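Local coordinates for protein beta-lactamase II (Erythrobacter litoralis, PDB 6V73) that probably hydrolyses beta-lactam antibiotics with zinc as cofactor, as a class B metallo-beta-lactamase, at residues Val94-Gln99 and Thr166-Thr171. Sequence-based numbering, arbitrary orientation.
Sequences VTHAHQ and TRDNIT. With ZN (zinc ion), chain B.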
loop_
_atom_site.group_PDB
_atom_site.type_symbol
_atom_site.label_atom_id
_atom_site.label_comp_id
_atom_site.label_asym_id
_atom_site.label_seq_id
_atom_site.Cartn_x
_atom_site.Cartn_y
_atom_site.Cartn_z
ATOM N N VAL A 94 -9.067 -3.413 19.374
ATOM C CA VAL A 94 -8.457 -3.127 18.080
ATOM C C VAL A 94 -8.652 -4.330 17.168
ATOM O O VAL A 94 -8.601 -5.477 17.622
ATOM C CB VAL A 94 -6.962 -2.761 18.227
ATOM C CG1 VAL A 94 -6.809 -1.448 19.009
ATOM C CG2 VAL A 94 -6.200 -3.872 18.918
ATOM N N THR A 95 -8.893 -4.070 15.880
ATOM C CA THR A 95 -9.395 -5.123 15.004
ATOM C C THR A 95 -8.311 -5.889 14.247
ATOM O O THR A 95 -8.634 -6.922 13.653
ATOM C CB THR A 95 -10.420 -4.558 14.012
ATOM O OG1 THR A 95 -9.981 -3.300 13.490
ATOM C CG2 THR A 95 -11.727 -4.321 14.741
ATOM N N HIS A 96 -7.050 -5.420 14.254
ATOM C CA HIS A 96 -5.872 -6.211 13.881
ATOM C C HIS A 96 -4.603 -5.364 13.951
ATOM O O HIS A 96 -4.663 -4.156 14.206
ATOM C CB HIS A 96 -5.985 -6.824 12.476
ATOM C CG HIS A 96 -6.132 -5.814 11.383
ATOM N ND1 HIS A 96 -7.331 -5.200 11.097
ATOM C CD2 HIS A 96 -5.233 -5.315 10.499
ATOM C CE1 HIS A 96 -7.163 -4.364 10.086
ATOM N NE2 HIS A 96 -5.900 -4.417 9.705
ATOM N N ALA A 97 -3.451 -5.987 13.697
ATOM C CA ALA A 97 -2.150 -5.360 13.946
ATOM C C ALA A 97 -1.659 -4.621 12.701
ATOM O O ALA A 97 -0.653 -4.967 12.090
ATOM C CB ALA A 97 -1.132 -6.400 14.392
ATOM N N HIS A 98 -2.381 -3.566 12.343
ATOM C CA HIS A 98 -1.912 -2.625 11.329
ATOM C C HIS A 98 -2.015 -1.225 11.905
ATOM O O HIS A 98 -2.762 -0.974 12.856
ATOM C CB HIS A 98 -2.709 -2.696 10.002
ATOM C CG HIS A 98 -2.270 -3.792 9.081
ATOM N ND1 HIS A 98 -3.027 -4.200 8.005
ATOM C CD2 HIS A 98 -1.149 -4.560 9.069
ATOM C CE1 HIS A 98 -2.400 -5.180 7.375
ATOM N NE2 HIS A 98 -1.259 -5.420 8.001
ATOM N N GLN A 99 -1.285 -0.300 11.289
ATOM C CA GLN A 99 -1.115 1.012 11.896
ATOM C C GLN A 99 -2.409 1.814 11.940
ATOM O O GLN A 99 -2.604 2.600 12.874
ATOM C CB GLN A 99 -0.038 1.807 11.171
ATOM C CG GLN A 99 0.389 3.007 11.981
ATOM C CD GLN A 99 1.194 3.977 11.171
ATOM O OE1 GLN A 99 1.926 3.590 10.256
ATOM N NE2 GLN A 99 1.059 5.253 11.490
ATOM N N THR A 166 -6.308 -9.771 7.239
ATOM C CA THR A 166 -5.144 -10.342 7.911
ATOM C C THR A 166 -5.593 -11.603 8.645
ATOM O O THR A 166 -6.781 -11.904 8.735
ATOM C CB THR A 166 -4.493 -9.376 8.914
ATOM O OG1 THR A 166 -5.419 -9.112 9.960
ATOM C CG2 THR A 166 -4.086 -8.060 8.269
ATOM N N ARG A 167 -4.631 -12.362 9.167
ATOM C CA ARG A 167 -4.990 -13.575 9.884
ATOM C C ARG A 167 -5.602 -13.270 11.244
ATOM O O ARG A 167 -6.316 -14.115 11.793
ATOM C CB ARG A 167 -3.754 -14.477 10.033
ATOM C CG ARG A 167 -3.243 -15.021 8.697
ATOM C CD ARG A 167 -2.086 -15.969 8.910
ATOM N NE ARG A 167 -0.958 -15.309 9.560
ATOM C CZ ARG A 167 -0.370 -15.748 10.672
ATOM N NH1 ARG A 167 -0.820 -16.846 11.287
ATOM N NH2 ARG A 167 0.654 -15.074 11.184
ATOM N N ASP A 168 -5.355 -12.082 11.793
ATOM C CA ASP A 168 -5.840 -11.728 13.116
ATOM C C ASP A 168 -7.065 -10.817 13.102
ATOM O O ASP A 168 -7.513 -10.421 14.184
ATOM C CB ASP A 168 -4.718 -11.060 13.927
ATOM C CG ASP A 168 -4.146 -9.819 13.236
ATOM O OD1 ASP A 168 -4.127 -9.784 11.990
ATOM O OD2 ASP A 168 -3.713 -8.879 13.933
ATOM N N ASN A 169 -7.619 -10.470 11.931
ATOM C CA ASN A 169 -8.682 -9.463 11.927
ATOM C C ASN A 169 -9.911 -9.952 12.682
ATOM O O ASN A 169 -10.355 -11.092 12.521
ATOM C CB ASN A 169 -9.121 -9.036 10.518
ATOM C CG ASN A 169 -9.502 -10.207 9.605
ATOM O OD1 ASN A 169 -8.799 -10.504 8.650
ATOM N ND2 ASN A 169 -10.581 -10.903 9.937
ATOM N N ILE A 170 -10.484 -9.067 13.489
ATOM C CA ILE A 170 -11.745 -9.341 14.159
ATOM C C ILE A 170 -12.766 -8.283 13.755
ATOM O O ILE A 170 -12.436 -7.242 13.181
ATOM C CB ILE A 170 -11.595 -9.397 15.687
ATOM C CG1 ILE A 170 -11.139 -8.037 16.206
ATOM C CG2 ILE A 170 -10.647 -10.547 16.092
ATOM C CD1 ILE A 170 -10.952 -7.998 17.705
ATOM N N THR A 171 -14.025 -8.572 14.082
ATOM C CA THR A 171 -15.167 -7.723 13.778
ATOM C C THR A 171 -15.966 -7.504 15.051
ATOM O O THR A 171 -15.906 -8.313 15.980
ATOM C CB THR A 171 -16.050 -8.357 12.689
ATOM O OG1 THR A 171 -16.489 -9.647 13.121
ATOM C CG2 THR A 171 -15.275 -8.515 11.385
HETATM ZN ZN ZN B . -5.060 -3.682 7.868
#
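I170 N and A97 N each donate a hydrogen bond across the contact, to T95 O and to D168 OD2, tying the zinc-binding loop V94-Q99 to T166-T171. The amide of I170 donates to T95 O over 2.8 Å, and the same oxygen receives a CA-H...O contact from N169. Farther along, D168 turns its carboxylate back towards the histidine loop, chi1 57° placing CG between its own N and carbonyl carbon. D168 OD2 thereby accepts the amide of A97 at 2.9 Å, on the syn side and 20° out of the carboxylate plane; S121 is a second partner of this oxygen. An inverse gamma turn centred on A97 carries the chain from H96 to H98, from one zinc ligand to the next.

Within T166-T171, T166 OG1 is modelled as donating to D168 OD1, at a separation too short to be trusted in detail, while T166 N is held by N169 OD1 on a lone pair. T166 reaches the metal ligands through both branches: OG1 lies 3.4 Å from H96 CB, and CG2 packs 3.5 Å from H98 CE1. At the other end I170 CG1 rests against T95 CA, and its CD1 methyl lies against the carbonyl oxygen of V94.

H96 NE2 and H98 ND1 each bind the zinc ion at 2.1 Å, the two coming from the HxHxD motif of the metallo-beta-lactamase fold. H98 NE2 is hydrogen-bonded to D199, whereas H96 ND1 is buried without a partner in the model. D168 holds the backbone between the two histidines, and T166 packs beside their side chains, consistent with a second-shell role. Because H165, immediately before T166, shares this zinc with H96 and H98, the contact joins the two loops next to the metal they both bind.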